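Local coordinates for FdxN element excision controlling factor protein (Anabaena variabilis, PDB 2OKF) that probably binds nucleic acid as an XisH-family factor controlling excision of the fdxN element, part of the site-specific recombination of cyanobacterial nitrogen-fixation genes, at residues T103-F108 and I135-N140; N82-L87 and E120-M125; K61-Q66 and S71-A76. All blocks are in the same frame, centred on the assembly; numbering follows the deposited sequence. Where two conformers were deposited one is given.

Contact 3 comes first along the chain and closes before the other two open; contacts 2 and 1 then cross, their segments alternating as 82-87, 103-108, 120-125 and 135-140. Their centres lie 14 to 16 Å apart. Contacts 2 and 3 share helix 69-90 and both touch the second subunit, so this helix joins the fold to the dimer interface. Contacts 1 and 2 meet at the sheet edge, where Ile-139 N lies 2.8 Å from Met-125 O. Contacts 1 and 3 meet where Thr-104 packs on Phe-63. In this PDDEXK-clan protein, contact 1 joins helix 102-106 to strand 134-139, while contacts 2 and 3 join helix 69-90 to the turn after helix 112-120 and to the loop after strand 54-60.

Contact 1. Residues T103-F108 and I135-N140; sequences TTYKTF and IFQWIN. With EDO (1,2-ethanediol), chain H.
Tyr-105, near the end of helix 102-106, faces Gln-137 on the outermost strand 134-139 with their CA atoms 10.2 Å apart, where a classic beta bulge sets Phe-136 and Gln-137 together opposite Val-127. The gap is bridged by the long tyrosine side chain, which leaves the helix with CG trans to the backbone N (chi1 -179°) and meets Ile-139 coming from the opposite direction. Methyl CD1 of Ile-139 approaches the hydroxyl end of the ring obliquely, 3.4 Å from Tyr-105 OH and 3.5 Å from Tyr-105 CE1. The extended Gln-137 crosses the tyrosine at about a right angle, its amide plane turned 77° from the ring. A water lies 2.9 Å from Tyr-105 OH and 2.5 Å from Gln-137 OE1; the glutamine half is doubtful, being very short and resting on one of two conformers. Tyr-105 also packs on Met-125 and Val-127 of the adjoining strand. On the strand's other side, C1 of an ethanediol, probably from the crystallisation liquor, and Ile-135 CG2 lie over opposite faces of Trp-138, both displaced toward the rim. The contact is therefore mainly apolar, with a polar link only through water and less certain.

Contact 2. Residues N82-L87 and E120-M125; sequences NYRGAL and ENQVKM. With EDO (1,2-ethanediol), chain F; ACT (acetate ion), chain D.
A Schellman motif ends helix 112-120, and the turn it makes presents the Asn-121 carbonyl to Arg-84 of helix 69-90. Gln-122 has positive phi (51°) and is the C-prime residue, with Val-123 N paired to Ile-118 O. Arg-84 reaches across as a chain that is extended up to its bend at chi3 (63°), which turns the guanidinium edge-on toward the turn. NH1 of Arg-84 donates to Asn-121 O at 2.8 Å with an N-H...O angle of 156°, and the acceptor lies close to the guanidinium plane. NH2 adds a weak, longer bond to the same oxygen, making the fork lopsided. Two waters at the guanidinium edge extend the grip. One accepts from Arg-84 NH1 at 2.9 Å and donates to Gln-122 O; the other accepts weakly from Arg-84 NH2 and donates to Asn-121 OD1 at 2.7 Å. The guanidinium thus reaches three oxygens of the turn, one directly and two through water, the route to Asn-121 OD1 being weak; together they may help limit its rotation. Asn-121 ND2 is turned back to Ile-117 O in its own helix, which helps position the OD1 that takes the water. Gln-122 NE2 donates to an acetate ion, OXT at 2.9 Å, probably from the crystallisation liquor. The Arg-84 side chain touches Leu-96 of strand 94-101, while Val-123 packs on Leu-77 and Phe-80 of helix 69-90. The turn leads directly into strand 125-129, and Asn-121 also packs on Ile-81 of the second subunit.

Contact 3. Residues K61-Q66 and S71-A76; sequences KSFLKQ and SEFHTA. With EDO (1,2-ethanediol), chain G.
Phe-63 and Glu-72 both turn CG away from their own carbonyl carbon (chi1 -77° and -66°), and the glutamate then runs on extended; the two side chains run past one another, pointing opposite ways. Phe-63 itself has positive phi in the loop after strand 54-60. Glu-72 OE1 comes in obliquely to the ring, 3.4 Å from Phe-63 CD1, with the carboxylate plane 78° from the ring plane. The other oxygen, Glu-72 OE2, comes doubtfully close to Leu-64 O. Farther along the ring, Phe-63 CE1 packs on Phe-73 CB at 4.1 Å. Lys-61 lays its bent chain over the helix, with its CE 3.9 Å from Ala-76 CB. Its NZ donates to Gln-79 OE1, to an ethanediol that probably comes from the crystallisation liquor and, at 3.0 Å, to the oxygen of a water that in turn donates to Glu-72 O. Lys-61 follows strand 54-60 and probably corresponds to the lysine of the PDDEXK signature. The contact joins the end of that strand to the first turns of helix 69-90. Phe-73 meets Phe-109 edge-to-face and packs on Ile-117 and Ile-118 of helix 112-120, Leu-64 reaches Phe-8 of helix 6-18, and His-74 and Thr-75 meet the second subunit.

Contact 1. Residues T103-F108 and I135-N140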
# COMPACT_ATOMS: atom_id res chain seq x y z
N THR A 103 -16.37 -11.52 7.93
CA THR A 103 -15.77 -12.82 7.53
C THR A 103 -14.27 -12.66 7.29
O THR A 103 -13.49 -13.49 7.75
CB THR A 103 -16.45 -13.44 6.32
OG1 THR A 103 -16.40 -12.58 5.19
CG2 THR A 103 -17.90 -13.81 6.65
N THR A 104 -13.89 -11.60 6.60
CA THR A 104 -12.49 -11.31 6.34
C THR A 104 -11.74 -11.00 7.63
O THR A 104 -10.60 -11.47 7.86
CB THR A 104 -12.40 -10.09 5.43
OG1 THR A 104 -13.27 -10.28 4.30
CG2 THR A 104 -10.96 -9.86 4.95
N TYR A 105 -12.38 -10.19 8.47
CA TYR A 105 -11.83 -9.83 9.76
C TYR A 105 -11.51 -11.07 10.62
O TYR A 105 -10.48 -11.14 11.26
CB TYR A 105 -12.80 -8.89 10.53
CG TYR A 105 -12.25 -8.48 11.87
CD1 TYR A 105 -11.14 -7.65 11.97
CD2 TYR A 105 -12.85 -8.92 13.03
CE1 TYR A 105 -10.62 -7.30 13.21
CE2 TYR A 105 -12.35 -8.57 14.27
CZ TYR A 105 -11.25 -7.74 14.36
OH TYR A 105 -10.77 -7.41 15.61
N LYS A 106 -12.42 -12.03 10.64
CA LYS A 106 -12.29 -13.24 11.46
C LYS A 106 -11.32 -14.26 10.90
O LYS A 106 -10.93 -15.16 11.63
CB LYS A 106 -13.65 -13.89 11.67
CG LYS A 106 -14.60 -13.05 12.51
CD LYS A 106 -16.00 -13.66 12.62
CE LYS A 106 -16.06 -14.82 13.54
NZ LYS A 106 -17.49 -15.14 13.71
N THR A 107 -10.96 -14.12 9.63
CA THR A 107 -10.08 -15.07 8.97
C THR A 107 -8.73 -14.42 8.65
O THR A 107 -7.79 -14.51 9.46
CB THR A 107 -10.76 -15.70 7.76
OG1 THR A 107 -11.17 -14.71 6.80
CG2 THR A 107 -11.98 -16.45 8.21
N PHE A 108 -8.64 -13.74 7.51
CA PHE A 108 -7.40 -13.12 7.08
C PHE A 108 -6.81 -12.23 8.15
O PHE A 108 -5.61 -12.29 8.42
CB PHE A 108 -7.64 -12.33 5.80
CG PHE A 108 -6.40 -11.67 5.24
CD1 PHE A 108 -5.44 -12.44 4.64
CD2 PHE A 108 -6.19 -10.31 5.34
CE1 PHE A 108 -4.28 -11.84 4.14
CE2 PHE A 108 -5.04 -9.73 4.85
CZ PHE A 108 -4.10 -10.51 4.22
N ILE A 135 -22.78 -2.35 11.28
CA ILE A 135 -21.43 -2.15 11.81
C ILE A 135 -21.29 -3.02 13.06
O ILE A 135 -22.07 -2.92 14.03
CB ILE A 135 -21.18 -0.68 12.19
CG1 ILE A 135 -21.32 0.22 10.94
CG2 ILE A 135 -19.83 -0.55 12.85
CD1 ILE A 135 -20.98 1.64 11.15
N PHE A 136 -20.35 -3.93 12.99
CA PHE A 136 -20.01 -4.80 14.11
C PHE A 136 -19.04 -4.17 15.10
O PHE A 136 -19.24 -4.23 16.30
CB PHE A 136 -19.43 -6.13 13.61
CG PHE A 136 -18.83 -6.98 14.70
CD1 PHE A 136 -19.59 -7.42 15.75
CD2 PHE A 136 -17.47 -7.25 14.70
CE1 PHE A 136 -19.03 -8.21 16.75
CE2 PHE A 136 -16.92 -7.99 15.69
CZ PHE A 136 -17.67 -8.47 16.72
N GLN A 137 -17.97 -3.56 14.59
CA GLN A 137 -16.94 -3.05 15.48
C GLN A 137 -16.13 -1.96 14.82
O GLN A 137 -15.80 -2.08 13.65
CB GLN A 137 -15.99 -4.21 15.83
CG GLN A 137 -14.90 -3.90 16.85
CD GLN A 137 -14.07 -5.13 17.21
OE1 GLN A 137 -14.35 -6.24 16.77
NE2 GLN A 137 -13.03 -4.93 18.01
N TRP A 138 -15.84 -0.93 15.59
CA TRP A 138 -14.86 0.08 15.20
C TRP A 138 -13.54 -0.26 15.93
O TRP A 138 -13.55 -0.49 17.14
CB TRP A 138 -15.29 1.43 15.63
CG TRP A 138 -16.49 1.98 14.97
CD1 TRP A 138 -17.75 1.98 15.44
CD2 TRP A 138 -16.52 2.63 13.70
NE1 TRP A 138 -18.58 2.65 14.57
CE2 TRP A 138 -17.85 3.05 13.49
CE3 TRP A 138 -15.58 2.96 12.76
CZ2 TRP A 138 -18.24 3.78 12.35
CZ3 TRP A 138 -15.97 3.69 11.63
CH2 TRP A 138 -17.28 4.09 11.44
N ILE A 139 -12.42 -0.26 15.19
CA ILE A 139 -11.11 -0.57 15.75
C ILE A 139 -10.26 0.66 15.55
O ILE A 139 -9.91 0.97 14.43
CB ILE A 139 -10.53 -1.85 15.15
CG1 ILE A 139 -11.54 -3.00 15.38
CG2 ILE A 139 -9.15 -2.12 15.82
CD1 ILE A 139 -11.27 -4.23 14.65
N ASN A 140 -10.03 1.39 16.65
CA ASN A 140 -9.31 2.66 16.61
C ASN A 140 -7.88 2.52 17.00
O ASN A 140 -7.13 3.45 16.70
CB ASN A 140 -9.98 3.69 17.52
CG ASN A 140 -11.13 4.38 16.83
OD1 ASN A 140 -10.89 5.14 15.89
ND2 ASN A 140 -12.35 4.13 17.26
OXT ASN A 140 -7.50 1.49 17.61
C1 EDO H . -15.62 5.23 15.47
O1 EDO H . -14.91 5.50 16.68
C2 EDO H . -15.89 6.50 14.73
O2 EDO H . -16.52 7.32 15.71
O HOH W 1 -12.73 -7.93 17.62

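Contact 2. Residues N82-L87 and E120-M125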
# COMPACT_ATOMS: atom_id res chain seq x y z
N ASN A 82 -1.82 6.28 1.68
CA ASN A 82 -1.89 7.47 0.85
C ASN A 82 -3.05 8.36 1.21
O ASN A 82 -2.91 9.59 1.35
CB ASN A 82 -1.93 7.08 -0.62
CG ASN A 82 -0.56 6.75 -1.19
OD1 ASN A 82 -0.43 5.90 -2.08
ND2 ASN A 82 0.43 7.39 -0.74
N TYR A 83 -4.23 7.78 1.35
CA TYR A 83 -5.40 8.58 1.72
C TYR A 83 -5.24 9.20 3.09
O TYR A 83 -5.59 10.37 3.28
CB TYR A 83 -6.71 7.79 1.63
CG TYR A 83 -7.06 7.23 0.27
CD1 TYR A 83 -6.69 7.87 -0.90
CD2 TYR A 83 -7.77 6.05 0.19
CE1 TYR A 83 -7.02 7.32 -2.14
CE2 TYR A 83 -8.12 5.51 -1.01
CZ TYR A 83 -7.75 6.14 -2.17
OH TYR A 83 -8.07 5.59 -3.39
N ARG A 84 -4.71 8.45 4.05
CA ARG A 84 -4.52 8.99 5.38
C ARG A 84 -3.56 10.18 5.32
O ARG A 84 -3.81 11.23 5.95
CB ARG A 84 -3.97 7.91 6.30
CG ARG A 84 -3.71 8.46 7.71
CD ARG A 84 -3.28 7.41 8.70
NE ARG A 84 -2.02 6.79 8.32
CZ ARG A 84 -1.52 5.71 8.93
NH1 ARG A 84 -2.20 5.09 9.90
NH2 ARG A 84 -0.36 5.23 8.50
N GLY A 85 -2.45 10.02 4.59
CA GLY A 85 -1.45 11.05 4.50
C GLY A 85 -2.00 12.29 3.81
O GLY A 85 -1.70 13.43 4.19
N ALA A 86 -2.81 12.09 2.77
CA ALA A 86 -3.43 13.21 2.06
C ALA A 86 -4.44 13.93 2.98
O ALA A 86 -4.47 15.15 3.04
CB ALA A 86 -4.10 12.71 0.80
N LEU A 87 -5.28 13.18 3.67
CA LEU A 87 -6.29 13.78 4.54
C LEU A 87 -5.67 14.64 5.66
O LEU A 87 -6.24 15.64 6.04
CB LEU A 87 -7.22 12.72 5.14
CG LEU A 87 -8.18 12.18 4.11
CD1 LEU A 87 -8.88 10.89 4.65
CD2 LEU A 87 -9.28 13.23 3.79
N GLU A 120 0.94 -2.35 13.34
CA GLU A 120 2.16 -1.56 13.19
C GLU A 120 1.94 -0.25 12.45
O GLU A 120 2.71 0.70 12.59
CB GLU A 120 3.26 -2.35 12.46
CG GLU A 120 3.85 -3.53 13.19
CD GLU A 120 4.98 -4.28 12.44
OE1 GLU A 120 5.39 -3.86 11.34
OE2 GLU A 120 5.47 -5.29 13.02
N ASN A 121 0.92 -0.23 11.59
CA ASN A 121 0.63 0.91 10.75
C ASN A 121 -0.61 1.71 11.17
O ASN A 121 -1.06 2.59 10.44
CB ASN A 121 0.53 0.45 9.29
CG ASN A 121 1.89 0.07 8.78
OD1 ASN A 121 2.68 0.95 8.39
ND2 ASN A 121 2.24 -1.20 8.90
N GLN A 122 -1.11 1.43 12.36
CA GLN A 122 -2.31 2.16 12.87
C GLN A 122 -3.47 2.18 11.89
O GLN A 122 -4.16 3.21 11.71
CB GLN A 122 -1.97 3.59 13.31
CG GLN A 122 -0.88 3.66 14.31
CD GLN A 122 0.50 3.53 13.69
OE1 GLN A 122 0.80 4.05 12.58
NE2 GLN A 122 1.39 2.82 14.42
N VAL A 123 -3.70 1.06 11.26
CA VAL A 123 -4.78 0.95 10.30
C VAL A 123 -6.11 0.76 11.04
O VAL A 123 -6.50 -0.38 11.39
CB VAL A 123 -4.55 -0.16 9.28
CG1 VAL A 123 -5.71 -0.16 8.26
CG2 VAL A 123 -3.19 0.04 8.57
N LYS A 124 -6.82 1.86 11.22
CA LYS A 124 -8.12 1.83 11.86
C LYS A 124 -9.11 1.11 10.96
O LYS A 124 -9.07 1.27 9.74
CB LYS A 124 -8.58 3.25 12.13
CG LYS A 124 -7.69 4.01 13.08
CD LYS A 124 -8.21 5.44 13.28
CE LYS A 124 -7.36 6.30 14.22
NZ LYS A 124 -7.62 5.94 15.63
N MSE A 125 -10.03 0.36 11.58
CA MSE A 125 -10.94 -0.47 10.82
C MSE A 125 -12.40 -0.29 11.22
O MSE A 125 -12.71 -0.05 12.40
CB MSE A 125 -10.53 -1.96 10.97
CG MSE A 125 -9.12 -2.27 10.44
SE MSE A 125 -8.84 -4.22 10.59
CE MSE A 125 -8.48 -4.26 12.33
C1 EDO F . -5.39 0.63 14.78
O1 EDO F . -4.23 1.20 15.41
C2 EDO F . -5.10 -0.83 14.49
O2 EDO F . -6.27 -1.50 13.96
C ACT D . 5.05 3.43 13.18
O ACT D . 4.83 2.65 12.21
OXT ACT D . 4.17 3.52 14.07
CH3 ACT D . 6.30 4.25 13.28
O HOH W 2 -4.48 5.84 11.53
O HOH W 3 2.12 3.57 9.01

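Contact 3. Residues K61-Q66 and S71-A76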
# COMPACT_ATOMS: atom_id res chain seq x y z
N LYS A 61 -13.60 -2.06 1.29
CA LYS A 61 -13.04 -3.28 0.68
C LYS A 61 -13.96 -4.47 0.93
O LYS A 61 -14.65 -4.57 1.98
CB LYS A 61 -11.63 -3.57 1.19
CG LYS A 61 -10.65 -2.46 0.83
CD LYS A 61 -10.44 -2.41 -0.65
CE LYS A 61 -9.64 -1.21 -1.08
NZ LYS A 61 -9.25 -1.32 -2.49
N SER A 62 -14.02 -5.35 -0.06
CA SER A 62 -14.88 -6.54 0.03
C SER A 62 -14.06 -7.83 0.16
O SER A 62 -14.60 -8.84 0.60
CB SER A 62 -15.72 -6.62 -1.21
OG SER A 62 -14.88 -6.60 -2.35
N PHE A 63 -12.78 -7.78 -0.20
CA PHE A 63 -11.90 -8.93 -0.10
C PHE A 63 -12.53 -10.17 -0.70
O PHE A 63 -12.71 -11.19 -0.05
CB PHE A 63 -11.44 -9.15 1.36
CG PHE A 63 -10.36 -8.20 1.79
CD1 PHE A 63 -9.03 -8.51 1.57
CD2 PHE A 63 -10.67 -6.99 2.37
CE1 PHE A 63 -8.03 -7.63 1.93
CE2 PHE A 63 -9.66 -6.10 2.73
CZ PHE A 63 -8.35 -6.44 2.50
N LEU A 64 -12.86 -10.04 -1.98
CA LEU A 64 -13.47 -11.14 -2.71
C LEU A 64 -12.44 -12.22 -3.02
O LEU A 64 -11.27 -11.95 -3.31
CB LEU A 64 -14.12 -10.65 -4.00
CG LEU A 64 -15.32 -9.70 -3.84
CD1 LEU A 64 -15.83 -9.33 -5.23
CD2 LEU A 64 -16.43 -10.30 -3.01
N LYS A 65 -12.93 -13.45 -2.97
CA LYS A 65 -12.12 -14.64 -3.25
C LYS A 65 -11.51 -14.68 -4.65
O LYS A 65 -10.67 -15.54 -4.93
CB LYS A 65 -12.97 -15.89 -3.04
CG LYS A 65 -13.43 -16.09 -1.60
N GLN A 66 -11.91 -13.76 -5.52
CA GLN A 66 -11.41 -13.73 -6.90
C GLN A 66 -9.88 -13.54 -6.97
O GLN A 66 -9.22 -14.06 -7.88
CB GLN A 66 -12.13 -12.64 -7.70
N SER A 71 -2.92 -10.01 -2.07
CA SER A 71 -2.82 -9.02 -3.14
C SER A 71 -3.81 -7.87 -2.91
O SER A 71 -3.47 -6.68 -3.11
CB SER A 71 -3.10 -9.65 -4.51
OG SER A 71 -4.39 -10.12 -4.59
N GLU A 72 -5.02 -8.21 -2.47
CA GLU A 72 -6.04 -7.21 -2.17
C GLU A 72 -5.56 -6.34 -1.04
O GLU A 72 -5.78 -5.12 -1.04
CB GLU A 72 -7.35 -7.91 -1.80
CG GLU A 72 -7.92 -8.67 -2.93
CD GLU A 72 -8.97 -9.73 -2.57
OE1 GLU A 72 -9.13 -10.11 -1.39
OE2 GLU A 72 -9.65 -10.17 -3.51
N PHE A 73 -4.91 -6.96 -0.06
CA PHE A 73 -4.39 -6.25 1.09
C PHE A 73 -3.28 -5.28 0.71
O PHE A 73 -3.28 -4.17 1.22
CB PHE A 73 -3.97 -7.22 2.21
CG PHE A 73 -3.51 -6.54 3.48
CD1 PHE A 73 -4.29 -5.58 4.09
CD2 PHE A 73 -2.28 -6.87 4.07
CE1 PHE A 73 -3.82 -4.92 5.26
CE2 PHE A 73 -1.89 -6.30 5.26
CZ PHE A 73 -2.64 -5.33 5.84
N HIS A 74 -2.35 -5.68 -0.15
CA HIS A 74 -1.31 -4.74 -0.57
C HIS A 74 -1.94 -3.42 -1.08
O HIS A 74 -1.56 -2.32 -0.70
CB HIS A 74 -0.45 -5.27 -1.72
CG HIS A 74 0.40 -6.44 -1.38
ND1 HIS A 74 1.15 -6.50 -0.22
CD2 HIS A 74 0.68 -7.56 -2.09
CE1 HIS A 74 1.84 -7.63 -0.24
NE2 HIS A 74 1.60 -8.28 -1.37
N THR A 75 -2.88 -3.55 -2.01
CA THR A 75 -3.50 -2.36 -2.59
C THR A 75 -4.31 -1.59 -1.55
O THR A 75 -4.21 -0.36 -1.43
CB THR A 75 -4.35 -2.73 -3.78
OG1 THR A 75 -3.51 -3.32 -4.78
CG2 THR A 75 -5.03 -1.50 -4.37
N ALA A 76 -5.09 -2.30 -0.73
CA ALA A 76 -5.88 -1.64 0.31
C ALA A 76 -5.00 -0.86 1.30
O ALA A 76 -5.37 0.22 1.75
CB ALA A 76 -6.73 -2.64 1.09
C1 EDO G . -11.44 -1.04 -5.52
O1 EDO G . -10.68 0.06 -5.01
C2 EDO G . -12.05 -1.81 -4.35
O2 EDO G . -11.69 -3.18 -4.45
O HOH W 4 -7.69 -3.83 -2.68
O HOH W 5 -9.80 -12.60 -0.40